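L-Ala-D/L-Glu Epimerase (Escherichia coli, PDB 1JPD) is an epimerase of the enolase superfamily, joining an N-terminal alpha+beta domain to a C-terminal domain of the TIM-barrel type. Local coordinates at residues V165-A170 with A174-D179; D134-S139 with S161-A166; G46-Y51 with A59-Q64. One frame throughout, in Å; residues are numbered along the deposited sequence.

Contact 1 (V165-A170 with A174-D179); sequences VAIRTA and ATLIVD
The backbones of 165-170 and 174-179 come nearest at Arg-168 and Ala-174, whose CA atoms lie 7.7 Å apart. The first segment is the last part of helix 160-170. After a three-residue turn the chain runs through Ala-174 into strand 175-179, which heads away from the helix, so the contact is concentrated near the turn. Arg-168 and Leu-176 carry most of it. The CG of Arg-168 stands anti to the backbone N (chi1 170°), and the chain then bends at chi2 and chi3, folding the guanidinium over the start of the strand. There NH1 of Arg-168 donates to O of Ala-174 at 2.6 Å along a nearly straight path (N-H...O 173°), with the bond lying in the plane of both the carbonyl and the guanidinium. A water takes a hydrogen bond from Arg-168 NH2 at 2.9 Å and another from the backbone N of Leu-176 at 3.0 Å, bridging the helix side chain to the strand.

This is the helix-to-strand return of a beta-alpha-beta unit, strand 150-154, helix 160-170 and strand 175-179, in the C-terminal barrel domain. Further bonds, from NE to Leu-199 O and from NH1 to Val-171 O, tie the same guanidinium to neighbouring loops. Three carbonyls thus bond to the group, which probably limits its rotation.

One face of the guanidinium is covered by Leu-176, whose CD1 sits over the centre of the group, 3.5 Å from CZ of Arg-168. That methyl also meets the second helix residue of the contact: Ile-167, whose CB points toward the strand, brings its CG2 to 4.2 Å from CD1 of Leu-176. Strand 150-154 adds Val-153 against Ile-167 and Leu-151 against Leu-176.

Contact 2 (D134-S139 with S161-A166); sequences DQMANS and SERMVA
The sulfur of Met-136 crosses the aliphatic part of Arg-163 at a slant: SD of Met-136 is 3.7 Å from CD of Arg-163 and equally near its CG. The arginine runs extended from CG to NE, offering a straight hydrocarbon edge, while the methionine chain bends only at its last torsion (chi3 75°). Next to Met-136, and a turn on from Arg-163, Ala-137 and Ala-166 face each other. Their CB atoms are 4.0 Å apart, and CB of Ala-137 also rests 3.5 Å from the carbonyl O of Ala-166. With side chains this small, the helices draw close here, the CA atoms of Ala-137 and Ala-166 being 5.6 Å apart.

Beyond this first shell, the polar end of Arg-163 is fixed by other partners. Its NH1 forms a salt bridge with Asp-156 OD1, and its NE makes a weak hydrogen bond to Gly-131 O, which probably helps to hold the alkyl chain extended. Pro-133, at the start of helix 133-145, packs on both Arg-163 and Ala-166, and Ile-167 supports Met-136.

The two helices follow the adjacent parallel strands 121-128 and 150-154, so this is the packing of consecutive outer helices in a TIM-type beta/alpha barrel.

Contact 3 (G46-Y51 with A59-Q64); sequences GECTPY and ASVMAQ
Val-61 projects from helix 58-66 into the angle between Cys-48 and Pro-50, one branch for each. CG2 of Val-61 presses on the proline ring, 3.5 Å from CG of Pro-50 and 3.6 Å from its CB, the two side chains crossing at about a right angle. The other branch, CG1 of Val-61, stands anti to the backbone N and reaches SG of Cys-48 at 4.0 Å. That sulfur lies between its own backbone N and carbonyl carbon (chi1 78°), turned to the helix. Ala-90 beside Val-61, and Ala-89 and Ala-93 beside Cys-48, all from helix 89-104, help to bury this patch.

Away from it the packing gives way to solvent: Ala-59 and Ala-63 are exposed on the helix, and Ser-60 and Met-62 are partly so. The alternating residues of the 46-51 segment serve another neighbour. Glu-47 forms a salt bridge with Arg-284, and Thr-49 OG1 bonds to Leu-280 O, both in the C-terminal barrel domain.

Across the contact itself there is no hydrogen bond, so the helix is seated on the end of strand 42-48 and the loop that follows it by apolar fit, while the side chains of Glu-47 and Thr-49 make polar bonds to the barrel domain.

From the N terminus, contact 3 comes first, closing the short connection from strand 42-48 to helix 58-66 in the N-terminal domain. Contact 2 follows, closing a longer loop that carries strand 150-154 between two barrel helices. Contact 1 then closes the tight turn from helix 160-170 into strand 175-179. None nests or crosses; contacts 1 and 2 overlap at Val-165 and Ala-166 and share helix 160-170. They also touch directly: Ile-167 CD1 lies 3.6 Å from Met-136 CB, joining the two helices, and Val-178 CG2, 3.6 Å from Met-164 CE, brings in strand 175-179. Contact 3 stands apart, its centre about 36 Å from that of contact 1, across the chain's centre.

Contact 1 (V165-A170 with A174-D179)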
loop_
_atom_site.group_PDB
_atom_site.type_symbol
_atom_site.label_atom_id
_atom_site.label_comp_id
_atom_site.label_asym_id
_atom_site.label_seq_id
_atom_site.Cartn_x
_atom_site.Cartn_y
_atom_site.Cartn_z
ATOM N N VAL A 165 5.395 -19.050 17.199
ATOM C CA VAL A 165 5.293 -19.295 18.629
ATOM C C VAL A 165 6.308 -18.435 19.387
ATOM O O VAL A 165 5.929 -17.719 20.321
ATOM C CB VAL A 165 5.480 -20.796 18.972
ATOM C CG1 VAL A 165 5.772 -20.980 20.466
ATOM C CG2 VAL A 165 4.215 -21.556 18.611
ATOM N N ALA A 166 7.580 -18.479 18.982
ATOM C CA ALA A 166 8.612 -17.682 19.650
ATOM C C ALA A 166 8.290 -16.184 19.620
ATOM O O ALA A 166 8.538 -15.481 20.597
ATOM C CB ALA A 166 9.974 -17.938 19.022
ATOM N N ILE A 167 7.740 -15.698 18.508
ATOM C CA ILE A 167 7.376 -14.282 18.382
ATOM C C ILE A 167 6.236 -13.889 19.339
ATOM O O ILE A 167 6.371 -12.932 20.113
ATOM C CB ILE A 167 6.980 -13.934 16.915
ATOM C CG1 ILE A 167 8.230 -13.958 16.031
ATOM C CG2 ILE A 167 6.312 -12.569 16.844
ATOM C CD1 ILE A 167 7.942 -13.891 14.535
ATOM N N ARG A 168 5.122 -14.620 19.288
ATOM C CA ARG A 168 3.991 -14.323 20.165
ATOM C C ARG A 168 4.380 -14.403 21.644
ATOM O O ARG A 168 3.918 -13.600 22.452
ATOM C CB ARG A 168 2.818 -15.275 19.898
ATOM C CG ARG A 168 1.705 -15.161 20.942
ATOM C CD ARG A 168 1.244 -13.715 21.084
ATOM N NE ARG A 168 0.269 -13.338 20.063
ATOM C CZ ARG A 168 0.008 -12.084 19.708
ATOM N NH1 ARG A 168 0.656 -11.080 20.283
ATOM N NH2 ARG A 168 -0.920 -11.836 18.797
ATOM N N THR A 169 5.219 -15.372 21.996
ATOM C CA THR A 169 5.660 -15.525 23.379
ATOM C C THR A 169 6.448 -14.287 23.814
ATOM O O THR A 169 6.397 -13.885 24.980
ATOM C CB THR A 169 6.576 -16.773 23.561
ATOM O OG1 THR A 169 5.871 -17.961 23.175
ATOM C CG2 THR A 169 7.023 -16.904 25.014
ATOM N N ALA A 170 7.173 -13.691 22.867
ATOM C CA ALA A 170 7.989 -12.507 23.129
ATOM C C ALA A 170 7.164 -11.233 23.257
ATOM O O ALA A 170 7.422 -10.412 24.141
ATOM C CB ALA A 170 9.033 -12.339 22.030
ATOM N N ALA A 174 1.487 -7.565 21.571
ATOM C CA ALA A 174 1.581 -6.963 20.250
ATOM C C ALA A 174 0.497 -7.476 19.321
ATOM O O ALA A 174 0.114 -8.645 19.394
ATOM C CB ALA A 174 2.942 -7.263 19.647
ATOM N N THR A 175 -0.020 -6.595 18.468
ATOM C CA THR A 175 -1.013 -6.997 17.474
ATOM C C THR A 175 -0.155 -7.537 16.327
ATOM O O THR A 175 0.735 -6.838 15.834
ATOM C CB THR A 175 -1.825 -5.804 16.943
ATOM O OG1 THR A 175 -2.547 -5.189 18.017
ATOM C CG2 THR A 175 -2.805 -6.269 15.870
ATOM N N LEU A 176 -0.405 -8.772 15.904
ATOM C CA LEU A 176 0.390 -9.379 14.840
ATOM C C LEU A 176 -0.371 -9.682 13.553
ATOM O O LEU A 176 -1.492 -10.189 13.595
ATOM C CB LEU A 176 1.011 -10.695 15.331
ATOM C CG LEU A 176 1.803 -10.735 16.631
ATOM C CD1 LEU A 176 2.171 -12.173 16.946
ATOM C CD2 LEU A 176 3.052 -9.884 16.501
ATOM N N ILE A 177 0.241 -9.362 12.412
ATOM C CA ILE A 177 -0.336 -9.692 11.113
ATOM C C ILE A 177 0.787 -10.404 10.363
ATOM O O ILE A 177 1.960 -10.096 10.563
ATOM C CB ILE A 177 -0.844 -8.453 10.343
ATOM C CG1 ILE A 177 0.284 -7.460 10.081
ATOM C CG2 ILE A 177 -1.962 -7.779 11.138
ATOM C CD1 ILE A 177 -0.186 -6.239 9.297
ATOM N N VAL A 178 0.436 -11.388 9.543
ATOM C CA VAL A 178 1.428 -12.166 8.808
ATOM C C VAL A 178 1.349 -11.997 7.299
ATOM O O VAL A 178 0.277 -12.131 6.705
ATOM C CB VAL A 178 1.291 -13.680 9.121
ATOM C CG1 VAL A 178 2.011 -14.508 8.064
ATOM C CG2 VAL A 178 1.860 -13.981 10.493
ATOM N N ASP A 179 2.493 -11.703 6.686
ATOM C CA ASP A 179 2.568 -11.556 5.240
ATOM C C ASP A 179 3.314 -12.780 4.724
ATOM O O ASP A 179 4.540 -12.838 4.780
ATOM C CB ASP A 179 3.329 -10.282 4.856
ATOM C CG ASP A 179 3.209 -9.952 3.367
ATOM O OD1 ASP A 179 2.557 -10.729 2.638
ATOM O OD2 ASP A 179 3.758 -8.915 2.923
HETATM O O HOH W 1 -2.686 -10.015 17.305
#

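Contact 2 (D134-S139 with S161-A166)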
loop_
_atom_site.group_PDB
_atom_site.type_symbol
_atom_site.label_atom_id
_atom_site.label_comp_id
_atom_site.label_asym_id
_atom_site.label_seq_id
_atom_site.Cartn_x
_atom_site.Cartn_y
_atom_site.Cartn_z
ATOM N N ASP A 134 14.386 -17.545 17.184
ATOM C CA ASP A 134 15.041 -16.674 18.150
ATOM C C ASP A 134 15.233 -15.255 17.605
ATOM O O ASP A 134 14.823 -14.279 18.237
ATOM C CB ASP A 134 16.407 -17.240 18.532
ATOM C CG ASP A 134 17.079 -16.436 19.627
ATOM O OD1 ASP A 134 18.314 -16.249 19.555
ATOM O OD2 ASP A 134 16.370 -15.999 20.564
ATOM N N GLN A 135 15.864 -15.139 16.436
ATOM C CA GLN A 135 16.096 -13.825 15.835
ATOM C C GLN A 135 14.798 -13.057 15.621
ATOM O O GLN A 135 14.723 -11.868 15.923
ATOM C CB GLN A 135 16.833 -13.958 14.502
ATOM C CG GLN A 135 18.146 -14.706 14.604
ATOM C CD GLN A 135 18.781 -14.934 13.249
ATOM O OE1 GLN A 135 18.096 -15.288 12.286
ATOM N NE2 GLN A 135 20.096 -14.742 13.167
ATOM N N MET A 136 13.770 -13.726 15.109
ATOM C CA MET A 136 12.503 -13.038 14.882
ATOM C C MET A 136 11.852 -12.611 16.185
ATOM O O MET A 136 11.176 -11.583 16.244
ATOM C CB MET A 136 11.550 -13.917 14.079
ATOM C CG MET A 136 12.108 -14.283 12.716
ATOM S SD MET A 136 10.920 -15.138 11.691
ATOM C CE MET A 136 9.867 -13.727 11.232
ATOM N N ALA A 137 12.063 -13.391 17.237
ATOM C CA ALA A 137 11.486 -13.054 18.527
ATOM C C ALA A 137 12.181 -11.828 19.125
ATOM O O ALA A 137 11.514 -10.907 19.606
ATOM C CB ALA A 137 11.582 -14.250 19.474
ATOM N N ASN A 138 13.515 -11.807 19.087
ATOM C CA ASN A 138 14.268 -10.671 19.627
ATOM C C ASN A 138 13.899 -9.392 18.897
ATOM O O ASN A 138 13.709 -8.339 19.516
ATOM C CB ASN A 138 15.778 -10.884 19.507
ATOM C CG ASN A 138 16.301 -11.898 20.495
ATOM O OD1 ASN A 138 15.910 -11.903 21.670
ATOM N ND2 ASN A 138 17.202 -12.760 20.033
ATOM N N SER A 139 13.804 -9.484 17.575
ATOM C CA SER A 139 13.451 -8.333 16.766
ATOM C C SER A 139 12.073 -7.815 17.148
ATOM O O SER A 139 11.894 -6.613 17.343
ATOM C CB SER A 139 13.468 -8.698 15.284
ATOM O OG SER A 139 13.011 -7.608 14.501
ATOM N N SER A 161 5.562 -22.803 12.474
ATOM C CA SER A 161 5.126 -22.935 13.856
ATOM C C SER A 161 6.081 -22.343 14.881
ATOM O O SER A 161 5.684 -21.462 15.648
ATOM C CB SER A 161 4.833 -24.398 14.198
ATOM O OG SER A 161 3.659 -24.836 13.535
ATOM N N GLU A 162 7.333 -22.797 14.907
ATOM C CA GLU A 162 8.243 -22.255 15.904
ATOM C C GLU A 162 8.411 -20.739 15.797
ATOM O O GLU A 162 8.381 -20.044 16.814
ATOM C CB GLU A 162 9.609 -22.943 15.870
ATOM C CG GLU A 162 10.390 -22.666 17.150
ATOM C CD GLU A 162 11.608 -23.543 17.331
ATOM O OE1 GLU A 162 11.816 -24.463 16.512
ATOM O OE2 GLU A 162 12.354 -23.314 18.309
ATOM N N ARG A 163 8.570 -20.218 14.583
ATOM C CA ARG A 163 8.721 -18.774 14.403
ATOM C C ARG A 163 7.570 -18.000 15.054
ATOM O O ARG A 163 7.798 -17.129 15.897
ATOM C CB ARG A 163 8.806 -18.413 12.910
ATOM C CG ARG A 163 10.140 -18.739 12.271
ATOM C CD ARG A 163 10.124 -18.588 10.754
ATOM N NE ARG A 163 11.478 -18.700 10.206
ATOM C CZ ARG A 163 11.776 -18.752 8.911
ATOM N NH1 ARG A 163 10.815 -18.709 7.992
ATOM N NH2 ARG A 163 13.046 -18.832 8.535
ATOM N N MET A 164 6.338 -18.322 14.668
ATOM C CA MET A 164 5.170 -17.642 15.219
ATOM C C MET A 164 5.029 -17.865 16.720
ATOM O O MET A 164 4.599 -16.965 17.446
ATOM C CB MET A 164 3.895 -18.086 14.495
ATOM C CG MET A 164 3.827 -17.594 13.066
ATOM S SD MET A 164 4.138 -15.820 13.000
ATOM C CE MET A 164 2.642 -15.141 13.794
ATOM N N VAL A 165 5.395 -19.050 17.199
ATOM C CA VAL A 165 5.293 -19.295 18.629
ATOM C C VAL A 165 6.308 -18.435 19.387
ATOM O O VAL A 165 5.929 -17.719 20.321
ATOM C CB VAL A 165 5.480 -20.796 18.972
ATOM C CG1 VAL A 165 5.772 -20.980 20.466
ATOM C CG2 VAL A 165 4.215 -21.556 18.611
ATOM N N ALA A 166 7.580 -18.479 18.982
ATOM C CA ALA A 166 8.612 -17.682 19.650
ATOM C C ALA A 166 8.290 -16.184 19.620
ATOM O O ALA A 166 8.538 -15.481 20.597
ATOM C CB ALA A 166 9.974 -17.938 19.022
#

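Contact 3 (G46-Y51 with A59-Q64)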
loop_
_atom_site.group_PDB
_atom_site.type_symbol
_atom_site.label_atom_id
_atom_site.label_comp_id
_atom_site.label_asym_id
_atom_site.label_seq_id
_atom_site.Cartn_x
_atom_site.Cartn_y
_atom_site.Cartn_z
ATOM N N GLY A 46 2.507 14.545 -8.356
ATOM C CA GLY A 46 2.068 13.186 -8.105
ATOM C C GLY A 46 3.199 12.204 -8.321
ATOM O O GLY A 46 3.909 12.274 -9.324
ATOM N N GLU A 47 3.383 11.292 -7.376
ATOM C CA GLU A 47 4.440 10.301 -7.490
ATOM C C GLU A 47 3.856 8.902 -7.642
ATOM O O GLU A 47 2.705 8.652 -7.276
ATOM C CB GLU A 47 5.335 10.346 -6.250
ATOM C CG GLU A 47 6.423 9.286 -6.217
ATOM C CD GLU A 47 7.257 9.348 -4.957
ATOM O OE1 GLU A 47 7.804 10.434 -4.672
ATOM O OE2 GLU A 47 7.374 8.317 -4.256
ATOM N N CYS A 48 4.651 7.995 -8.200
ATOM C CA CYS A 48 4.234 6.609 -8.360
ATOM C C CYS A 48 5.455 5.695 -8.401
ATOM O O CYS A 48 6.594 6.143 -8.599
ATOM C CB CYS A 48 3.394 6.425 -9.628
ATOM S SG CYS A 48 4.324 6.365 -11.159
ATOM N N THR A 49 5.211 4.408 -8.189
ATOM C CA THR A 49 6.275 3.417 -8.194
ATOM C C THR A 49 5.925 2.280 -9.135
ATOM O O THR A 49 5.113 1.429 -8.796
ATOM C CB THR A 49 6.497 2.836 -6.786
ATOM O OG1 THR A 49 6.930 3.883 -5.909
ATOM C CG2 THR A 49 7.551 1.733 -6.814
ATOM N N PRO A 50 6.521 2.260 -10.340
ATOM C CA PRO A 50 6.227 1.183 -11.295
ATOM C C PRO A 50 6.337 -0.181 -10.597
ATOM O O PRO A 50 7.349 -0.478 -9.939
ATOM C CB PRO A 50 7.287 1.389 -12.374
ATOM C CG PRO A 50 7.456 2.879 -12.372
ATOM C CD PRO A 50 7.510 3.199 -10.894
ATOM N N TYR A 51 5.291 -0.995 -10.744
ATOM C CA TYR A 51 5.222 -2.316 -10.113
ATOM C C TYR A 51 5.739 -3.403 -11.045
ATOM O O TYR A 51 5.023 -3.847 -11.946
ATOM C CB TYR A 51 3.764 -2.621 -9.712
ATOM C CG TYR A 51 3.594 -3.642 -8.602
ATOM C CD1 TYR A 51 4.689 -4.109 -7.877
ATOM C CD2 TYR A 51 2.330 -4.115 -8.253
ATOM C CE1 TYR A 51 4.528 -5.021 -6.831
ATOM C CE2 TYR A 51 2.157 -5.026 -7.209
ATOM C CZ TYR A 51 3.261 -5.472 -6.504
ATOM O OH TYR A 51 3.109 -6.359 -5.464
ATOM N N ALA A 59 10.475 3.145 -17.694
ATOM C CA ALA A 59 10.301 3.482 -19.108
ATOM C C ALA A 59 8.853 3.253 -19.535
ATOM O O ALA A 59 8.230 4.102 -20.187
ATOM C CB ALA A 59 11.230 2.633 -19.962
ATOM N N SER A 60 8.332 2.093 -19.148
ATOM C CA SER A 60 6.967 1.689 -19.461
ATOM C C SER A 60 5.912 2.675 -18.951
ATOM O O SER A 60 4.967 3.027 -19.665
ATOM C CB SER A 60 6.706 0.310 -18.860
ATOM O OG SER A 60 5.423 -0.150 -19.225
ATOM N N VAL A 61 6.076 3.113 -17.705
ATOM C CA VAL A 61 5.147 4.047 -17.093
ATOM C C VAL A 61 5.310 5.467 -17.631
ATOM O O VAL A 61 4.327 6.193 -17.785
ATOM C CB VAL A 61 5.318 4.057 -15.565
ATOM C CG1 VAL A 61 4.334 5.029 -14.940
ATOM C CG2 VAL A 61 5.109 2.653 -15.016
ATOM N N MET A 62 6.545 5.872 -17.915
ATOM C CA MET A 62 6.766 7.213 -18.445
ATOM C C MET A 62 6.117 7.311 -19.817
ATOM O O MET A 62 5.511 8.328 -20.157
ATOM C CB MET A 62 8.261 7.528 -18.528
ATOM C CG MET A 62 8.893 7.724 -17.168
ATOM S SD MET A 62 10.613 8.198 -17.265
ATOM C CE MET A 62 10.430 9.939 -17.670
ATOM N N ALA A 63 6.223 6.242 -20.597
ATOM C CA ALA A 63 5.612 6.220 -21.916
ATOM C C ALA A 63 4.098 6.418 -21.806
ATOM O O ALA A 63 3.512 7.190 -22.571
ATOM C CB ALA A 63 5.925 4.904 -22.615
ATOM N N GLN A 64 3.461 5.735 -20.855
ATOM C CA GLN A 64 2.013 5.864 -20.684
ATOM C C GLN A 64 1.624 7.285 -20.317
ATOM O O GLN A 64 0.607 7.793 -20.787
ATOM C CB GLN A 64 1.492 4.923 -19.595
ATOM C CG GLN A 64 1.704 3.446 -19.850
ATOM C CD GLN A 64 1.066 2.593 -18.770
ATOM O OE1 GLN A 64 -0.159 2.559 -18.629
ATOM N NE2 GLN A 64 1.892 1.906 -17.996
#